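Local coordinates for PlyP35 (PDB 6S3Y), which probably binds the Listeria cell wall through this C-terminal domain of a phage endolysin, directing the enzyme's hydrolytic activity to its target, at residues Val13-Asp18 against Ser25-Gln30; Ser65-Thr70 against Val78-Asn83; Gly96-Asn101 against Arg125-Tyr130. All coordinates share one frame; numbering follows the deposited sequence.

Contact 1: Val13-Asp18 against Ser25-Gln30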
# COMPACT_ATOMS: atom_id res chain seq x y z
N VAL A 13 -5.42 2.99 -5.11
CA VAL A 13 -4.35 2.13 -5.73
C VAL A 13 -3.93 0.99 -4.79
O VAL A 13 -4.16 1.08 -3.54
CB VAL A 13 -3.12 2.97 -6.11
CG1 VAL A 13 -3.51 4.14 -7.02
CG2 VAL A 13 -2.36 3.47 -4.88
N GLY A 14 -3.37 -0.06 -5.39
CA GLY A 14 -2.50 -1.05 -4.72
C GLY A 14 -1.04 -0.70 -4.94
O GLY A 14 -0.70 -0.07 -5.96
N TYR A 15 -0.17 -1.12 -4.02
CA TYR A 15 1.23 -0.65 -3.95
C TYR A 15 2.14 -1.77 -4.44
O TYR A 15 2.29 -2.78 -3.74
CB TYR A 15 1.51 -0.15 -2.53
CG TYR A 15 0.59 0.97 -2.16
CD1 TYR A 15 0.86 2.27 -2.54
CD2 TYR A 15 -0.60 0.70 -1.51
CE1 TYR A 15 -0.02 3.29 -2.25
CE2 TYR A 15 -1.50 1.73 -1.21
CZ TYR A 15 -1.20 3.02 -1.58
OH TYR A 15 -2.09 4.03 -1.32
N PHE A 16 2.70 -1.61 -5.64
CA PHE A 16 3.69 -2.54 -6.23
C PHE A 16 5.07 -1.95 -5.95
O PHE A 16 5.51 -1.03 -6.68
CB PHE A 16 3.37 -2.73 -7.72
CG PHE A 16 4.13 -3.79 -8.46
CD1 PHE A 16 4.03 -5.13 -8.10
CD2 PHE A 16 4.90 -3.45 -9.55
CE1 PHE A 16 4.68 -6.10 -8.84
CE2 PHE A 16 5.56 -4.43 -10.29
CZ PHE A 16 5.44 -5.75 -9.93
N GLN A 17 5.68 -2.38 -4.85
CA GLN A 17 6.90 -1.74 -4.27
C GLN A 17 8.15 -2.43 -4.80
O GLN A 17 8.04 -3.59 -5.25
CB GLN A 17 6.83 -1.80 -2.73
CG GLN A 17 5.63 -1.10 -2.11
CD GLN A 17 5.56 0.38 -2.44
OE1 GLN A 17 4.79 0.81 -3.32
NE2 GLN A 17 6.38 1.16 -1.76
N ASP A 18 9.31 -1.77 -4.73
CA ASP A 18 10.59 -2.34 -5.23
C ASP A 18 11.10 -3.41 -4.25
O ASP A 18 12.05 -4.11 -4.62
CB ASP A 18 11.62 -1.25 -5.52
CG ASP A 18 12.05 -0.41 -4.33
OD1 ASP A 18 11.41 -0.49 -3.27
OD2 ASP A 18 13.02 0.35 -4.48
N SER A 25 10.74 1.58 0.98
CA SER A 25 10.49 1.02 -0.37
C SER A 25 9.92 2.12 -1.26
O SER A 25 9.28 3.03 -0.76
CB SER A 25 9.61 -0.21 -0.33
OG SER A 25 8.30 0.11 0.14
N LYS A 26 10.19 2.03 -2.55
CA LYS A 26 9.67 2.95 -3.60
C LYS A 26 8.60 2.19 -4.38
O LYS A 26 8.73 0.98 -4.53
CB LYS A 26 10.79 3.40 -4.53
CG LYS A 26 11.78 4.36 -3.89
CD LYS A 26 13.08 4.47 -4.61
CE LYS A 26 13.90 5.62 -4.06
NZ LYS A 26 15.09 5.86 -4.91
N SER A 27 7.60 2.91 -4.88
CA SER A 27 6.54 2.33 -5.73
C SER A 27 7.10 2.12 -7.14
O SER A 27 7.53 3.07 -7.76
CB SER A 27 5.31 3.19 -5.72
OG SER A 27 4.72 3.18 -4.43
N VAL A 28 7.13 0.88 -7.59
CA VAL A 28 7.38 0.56 -9.03
C VAL A 28 6.10 0.91 -9.81
O VAL A 28 6.20 1.51 -10.87
CB VAL A 28 7.79 -0.90 -9.20
CG1 VAL A 28 7.89 -1.29 -10.65
CG2 VAL A 28 9.11 -1.18 -8.48
N ARG A 29 4.94 0.53 -9.27
CA ARG A 29 3.61 0.93 -9.79
C ARG A 29 2.68 1.23 -8.61
O ARG A 29 2.76 0.52 -7.59
CB ARG A 29 2.94 -0.17 -10.63
CG ARG A 29 3.66 -0.49 -11.93
CD ARG A 29 3.53 0.57 -12.99
NE ARG A 29 4.14 0.15 -14.25
CZ ARG A 29 5.40 0.37 -14.59
NH1 ARG A 29 6.22 1.00 -13.78
NH2 ARG A 29 5.87 -0.01 -15.77
N GLN A 30 1.80 2.21 -8.78
CA GLN A 30 0.60 2.39 -7.96
C GLN A 30 -0.57 2.09 -8.89
O GLN A 30 -1.01 2.98 -9.61
CB GLN A 30 0.65 3.78 -7.32
CG GLN A 30 1.64 3.83 -6.17
CD GLN A 30 1.67 5.14 -5.42
OE1 GLN A 30 0.84 6.01 -5.63
NE2 GLN A 30 2.68 5.28 -4.57
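F16 faces two residues at once, V28 and R29, and its carbonyl serves both. F16 O takes V28 N at 2.7 Å and R29 N at 3.1 Å, each donor lying in the carbonyl plane. The amide of F16 answers with a bond to the carbonyl of R29 (N to O, 2.9 Å). At the bulge the V28 side chain turns toward the first segment: V28 CG1 lies 3.8 Å from F16 CD2, while V28 CG2 packs on the backbone of D18.

Beyond the bulge, side chains take over. Q17 uses both ends of its amide. Q17 OE1 receives S27 OG on a lone pair at 2.6 Å. Q17 NE2 gives an almost straight bond to S25 OG at 2.9 Å, with S25 OG in the amide plane. A chain bent at chi2 (-60°) folds the Q17 amide back over the second segment, where the two bonds fix its rotation. Glutamine suits this place because it can accept and donate at once. D18 and K26 exchange bonds in turn: the backbone N of D18 reaches K26 O at 2.8 Å, and OD1 of D18 takes the K26 amide from above the carboxylate plane.

A second shell steadies the first. S27 OG, a donor to Q17, also accepts Q30 NE2. The extended Q30 chain slants across beside Y15, Q30 CG 4.0 Å from Y15 CD1, the amide and ring planes 72° apart. S25 OG is further bound to Q21 O, and the R29 guanidinium bridges to D53. F16 stacks on W31 and touches I62, while V28 packs against V51 and V58. Together these features make an antiparallel beta hairpin with a classic beta bulge, within an SH3-clan cell wall binding module.

Contact 2: Ser65-Thr70 against Val78-Asn83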
# COMPACT_ATOMS: atom_id res chain seq x y z
N SER A 65 -3.36 -9.03 0.11
CA SER A 65 -4.77 -8.53 0.19
C SER A 65 -5.04 -7.48 -0.88
O SER A 65 -6.17 -7.10 -1.09
CB SER A 65 -5.08 -8.05 1.58
OG SER A 65 -4.27 -6.95 1.95
N MSE A 66 -4.00 -7.01 -1.60
CA MSE A 66 -4.20 -6.07 -2.70
C MSE A 66 -4.26 -6.77 -4.07
O MSE A 66 -4.33 -6.08 -5.10
CB MSE A 66 -3.10 -5.02 -2.69
CG MSE A 66 -3.04 -4.27 -1.40
SE MSE A 66 -1.45 -3.21 -1.30
CE MSE A 66 -1.70 -2.40 0.47
N ALA A 67 -4.27 -8.10 -4.10
CA ALA A 67 -4.32 -8.84 -5.35
C ALA A 67 -5.29 -10.00 -5.23
O ALA A 67 -5.08 -10.88 -4.41
CB ALA A 67 -2.94 -9.35 -5.74
N LYS A 68 -6.32 -10.00 -6.07
CA LYS A 68 -7.37 -11.04 -6.12
C LYS A 68 -7.04 -11.97 -7.30
O LYS A 68 -7.10 -11.50 -8.44
CB LYS A 68 -8.73 -10.35 -6.26
CG LYS A 68 -9.95 -11.25 -6.25
CD LYS A 68 -11.23 -10.46 -6.52
CE LYS A 68 -11.20 -9.79 -7.88
NZ LYS A 68 -12.43 -9.05 -8.21
N VAL A 69 -6.66 -13.21 -7.03
CA VAL A 69 -6.26 -14.20 -8.07
C VAL A 69 -7.54 -14.75 -8.75
O VAL A 69 -8.39 -15.27 -8.05
CB VAL A 69 -5.43 -15.35 -7.47
CG1 VAL A 69 -5.15 -16.43 -8.51
CG2 VAL A 69 -4.14 -14.90 -6.88
N THR A 70 -7.64 -14.60 -10.06
CA THR A 70 -8.81 -15.05 -10.88
C THR A 70 -8.49 -16.34 -11.64
O THR A 70 -9.43 -17.09 -11.92
CB THR A 70 -9.27 -13.90 -11.77
OG1 THR A 70 -8.21 -13.50 -12.65
CG2 THR A 70 -9.68 -12.67 -10.97
N VAL A 78 0.16 -16.39 -11.64
CA VAL A 78 -1.30 -16.21 -11.49
C VAL A 78 -1.72 -14.95 -12.24
O VAL A 78 -0.88 -14.03 -12.47
CB VAL A 78 -1.72 -16.18 -10.01
CG1 VAL A 78 -1.44 -17.48 -9.32
CG2 VAL A 78 -1.08 -15.04 -9.26
N ASN A 79 -2.99 -14.92 -12.65
CA ASN A 79 -3.61 -13.70 -13.22
C ASN A 79 -4.45 -13.11 -12.09
O ASN A 79 -5.17 -13.89 -11.44
CB ASN A 79 -4.34 -14.02 -14.51
CG ASN A 79 -3.51 -14.91 -15.41
OD1 ASN A 79 -2.42 -14.56 -15.88
ND2 ASN A 79 -4.03 -16.11 -15.62
N ALA A 80 -4.30 -11.82 -11.83
CA ALA A 80 -4.94 -11.19 -10.65
C ALA A 80 -5.48 -9.82 -11.01
O ALA A 80 -4.96 -9.18 -11.95
CB ALA A 80 -3.95 -11.08 -9.49
N THR A 81 -6.48 -9.38 -10.24
CA THR A 81 -7.06 -8.03 -10.29
C THR A 81 -6.65 -7.27 -9.03
O THR A 81 -6.74 -7.84 -7.95
CB THR A 81 -8.59 -8.14 -10.42
OG1 THR A 81 -8.82 -8.85 -11.63
CG2 THR A 81 -9.27 -6.78 -10.44
N ILE A 82 -6.17 -6.05 -9.17
CA ILE A 82 -5.75 -5.22 -8.01
C ILE A 82 -6.97 -4.81 -7.19
O ILE A 82 -7.97 -4.29 -7.76
CB ILE A 82 -4.90 -4.03 -8.47
CG1 ILE A 82 -3.66 -4.52 -9.22
CG2 ILE A 82 -4.53 -3.14 -7.30
CD1 ILE A 82 -2.92 -5.66 -8.50
N ASN A 83 -6.88 -5.04 -5.89
CA ASN A 83 -7.81 -4.57 -4.84
C ASN A 83 -7.12 -3.45 -4.05
O ASN A 83 -6.25 -3.75 -3.21
CB ASN A 83 -8.24 -5.75 -3.97
CG ASN A 83 -9.14 -5.34 -2.83
OD1 ASN A 83 -10.22 -4.83 -3.05
ND2 ASN A 83 -8.69 -5.51 -1.60
O HOH W 1 -7.61 -10.96 -13.12
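The carbonyl oxygen of K68 is met twice by the partner strand: T81 N bonds to K68 O at 2.8 Å, and the CA-H of A80 approaches the same K68 O with CA at 3.1 Å. T81 O takes the K68 amide N in return at 2.9 Å, so K68 and T81 form the hydrogen-bonded pair of an antiparallel beta hairpin, flanked by the non-hydrogen-bonded pairs A67-I82 and V69-A80. The hairpin is well twisted, the short strand segments running at 136° to each other.

At the mouth of the hairpin, where 65-66 is a short 3-10 segment, N83 holds the chain by two bonds. Its backbone N meets M66 O at 2.9 Å from well above the carbonyl plane, and its ND2 reaches S65 O at 3.0 Å, with that oxygen in the amide plane. Having CG anti to N (chi1 177°) carries the N83 amide across to the 3-10 turn. Asparagine fits because its short side chain can give an N-H to the S65 carbonyl, next to the M66 carbonyl that its backbone N already uses.

One face of the sheet is apolar. V69 CG1 packs on V78 CB at 3.8 Å, the two side chains crossing at about a right angle, and the methyls of A67 and A80 touch each other. Y47 packs on A67, V69 and V78, and L39 meets A67.

K68 and T81 lie on the other face, with K68 exposed. The K68 chain bends at chi3 and lies beside T81, bringing its CE against T81 CB. Farther along, T70 gives its amide to N79 O, while its side chain crosses that of T81. A water bridges the two threonines, 2.7 Å from T70 OG1 and 2.9 Å from T81 OG1.

Contact 3: Gly96-Asn101 against Arg125-Tyr130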
# COMPACT_ATOMS: atom_id res chain seq x y z
N GLY A 96 3.56 -5.73 10.63
CA GLY A 96 2.86 -6.49 11.69
C GLY A 96 2.49 -5.59 12.87
O GLY A 96 2.19 -4.38 12.65
N GLY A 97 2.50 -6.15 14.07
CA GLY A 97 1.95 -5.48 15.26
C GLY A 97 0.47 -5.26 15.06
O GLY A 97 -0.20 -6.11 14.44
N ASP A 98 -0.05 -4.14 15.54
CA ASP A 98 -1.47 -3.77 15.35
C ASP A 98 -1.53 -2.87 14.11
O ASP A 98 -0.88 -1.80 14.09
CB ASP A 98 -1.99 -3.15 16.65
CG ASP A 98 -3.50 -3.11 16.78
OD1 ASP A 98 -4.18 -3.66 15.90
OD2 ASP A 98 -3.98 -2.51 17.74
N PHE A 99 -2.22 -3.32 13.06
CA PHE A 99 -2.38 -2.54 11.82
C PHE A 99 -3.85 -2.60 11.42
O PHE A 99 -4.52 -3.58 11.73
CB PHE A 99 -1.40 -3.02 10.75
CG PHE A 99 -1.60 -4.44 10.28
CD1 PHE A 99 -2.53 -4.73 9.29
CD2 PHE A 99 -0.89 -5.49 10.83
CE1 PHE A 99 -2.68 -6.04 8.83
CE2 PHE A 99 -1.08 -6.80 10.41
CZ PHE A 99 -1.95 -7.07 9.38
N ILE A 100 -4.29 -1.55 10.73
CA ILE A 100 -5.70 -1.39 10.26
C ILE A 100 -5.67 -1.26 8.73
O ILE A 100 -4.90 -0.44 8.22
CB ILE A 100 -6.35 -0.17 10.94
CG1 ILE A 100 -6.31 -0.30 12.48
CG2 ILE A 100 -7.75 0.03 10.41
CD1 ILE A 100 -6.70 0.98 13.20
N ASN A 101 -6.50 -2.06 8.07
CA ASN A 101 -6.80 -1.97 6.62
C ASN A 101 -7.64 -0.71 6.42
O ASN A 101 -8.76 -0.67 6.94
CB ASN A 101 -7.49 -3.25 6.13
CG ASN A 101 -7.78 -3.22 4.64
OD1 ASN A 101 -8.28 -2.21 4.15
ND2 ASN A 101 -7.49 -4.30 3.92
N ARG A 125 -10.17 3.94 19.58
CA ARG A 125 -8.88 3.34 20.05
C ARG A 125 -8.26 4.37 21.00
O ARG A 125 -8.72 5.54 20.98
CB ARG A 125 -7.95 3.07 18.86
CG ARG A 125 -8.63 2.44 17.67
CD ARG A 125 -9.01 1.02 17.97
NE ARG A 125 -7.87 0.26 18.41
CZ ARG A 125 -7.20 -0.64 17.68
NH1 ARG A 125 -7.51 -0.86 16.40
NH2 ARG A 125 -6.20 -1.29 18.26
N LYS A 126 -7.33 4.00 21.85
CA LYS A 126 -6.64 5.00 22.71
C LYS A 126 -5.17 5.03 22.27
O LYS A 126 -4.25 5.10 23.12
CB LYS A 126 -6.86 4.67 24.19
CG LYS A 126 -6.52 3.23 24.55
CD LYS A 126 -6.98 2.83 25.94
CE LYS A 126 -7.06 1.33 26.08
NZ LYS A 126 -7.17 0.93 27.50
N LYS A 127 -4.95 5.01 20.98
CA LYS A 127 -3.60 4.85 20.41
C LYS A 127 -3.44 5.60 19.10
O LYS A 127 -4.44 5.66 18.38
CB LYS A 127 -3.49 3.41 19.97
CG LYS A 127 -2.31 2.72 20.58
CD LYS A 127 -1.95 1.33 20.19
CE LYS A 127 -2.96 0.36 19.62
NZ LYS A 127 -2.21 -0.91 19.48
N THR A 128 -2.21 6.00 18.83
CA THR A 128 -1.80 6.64 17.56
C THR A 128 -1.45 5.53 16.56
O THR A 128 -0.68 4.62 16.95
CB THR A 128 -0.60 7.57 17.78
OG1 THR A 128 -0.94 8.44 18.86
CG2 THR A 128 -0.29 8.37 16.53
N PHE A 129 -1.99 5.61 15.35
CA PHE A 129 -1.49 4.80 14.22
C PHE A 129 -0.72 5.72 13.27
O PHE A 129 -0.83 6.96 13.37
CB PHE A 129 -2.64 4.04 13.56
CG PHE A 129 -3.19 2.93 14.39
CD1 PHE A 129 -3.99 3.19 15.50
CD2 PHE A 129 -2.88 1.59 14.11
CE1 PHE A 129 -4.46 2.16 16.30
CE2 PHE A 129 -3.39 0.56 14.89
CZ PHE A 129 -4.16 0.86 15.98
N TYR A 130 0.09 5.12 12.39
CA TYR A 130 0.97 5.86 11.47
C TYR A 130 0.73 5.37 10.05
O TYR A 130 0.55 4.15 9.84
CB TYR A 130 2.44 5.69 11.88
CG TYR A 130 2.70 6.17 13.29
CD1 TYR A 130 2.85 7.52 13.56
CD2 TYR A 130 2.77 5.26 14.34
CE1 TYR A 130 3.06 7.96 14.86
CE2 TYR A 130 2.96 5.70 15.64
CZ TYR A 130 3.15 7.04 15.89
OH TYR A 130 3.34 7.45 17.17
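D98 meets R125 and K127 through a single carboxylate oxygen, the centre of a salt-bridge network joining two separate parts of a second SH3-clan cell wall binding region: the residue just before strand 99-103 and the loop that leads toward strand 128-132. R125 NH2 lies 2.6 Å from D98 OD2, arriving on the syn side, whereas K127 NZ reaches the same OD2 at 3.0 Å along the anti lone pair. The two cations therefore come from different sides of one oxygen, and the carboxylate and guanidinium planes stand 42° apart. A chi1 of -162° swings the D98 carboxylate away from its own backbone N and toward the loop. Aspartate is well chosen for accepting two positive partners, which would probably stabilise its charged form. K127 NZ is also salt-bridged, more strongly, to D90, so it lies between two aspartates.

The apolar interactions centre on F129. I100 CD1 sits over the middle of the phenyl ring, 3.7 Å from its centroid and only 11° off the normal, a CH-pi contact. Isoleucine's extended ethyl branch gives it the reach for this, and its CD1 also lies 3.8 Å from R125 NH1. C88 of strand 78-89 packs on both I100 and F129, while F122 adds to the cover of I100.

No backbone hydrogen bonds join the two segments; their nearest CA atoms, in F99 and F129, are 7.8 Å apart. Strand pairing is left to others, F129 with L120 and I100 with C88.

Two further approaches involve the same phenyl ring. F129 CE2 comes within 3.5 Å of the carbonyl oxygen of D98, and F129 CZ lies over one face of the R125 guanidinium, 3.5 Å from its plane and offset toward the rim.

In the fold
The three contacts follow one another in series, none nesting or crossing. From the N terminus, 13-18 with 25-30 closes a hairpin over a six-residue loop, and 65-70 with 78-83 closes another over seven residues, joining the two cell wall binding regions. Contact 3 closes a longer loop of 23 residues that holds strands 107-110 and 117-121. Contacts 1 and 2 touch: SE of M66, a selenomethionine, packs on Y15 N and on G14, and I82 CG2 on G14. Contact 3 lies about 5 Å from contact 2 at the nearest atoms, but strands 78-89 and 99-103 are neighbours in one sheet. Strand 6-17 also pairs with 107-110 and 136-137, tying the chain's beginning to its end.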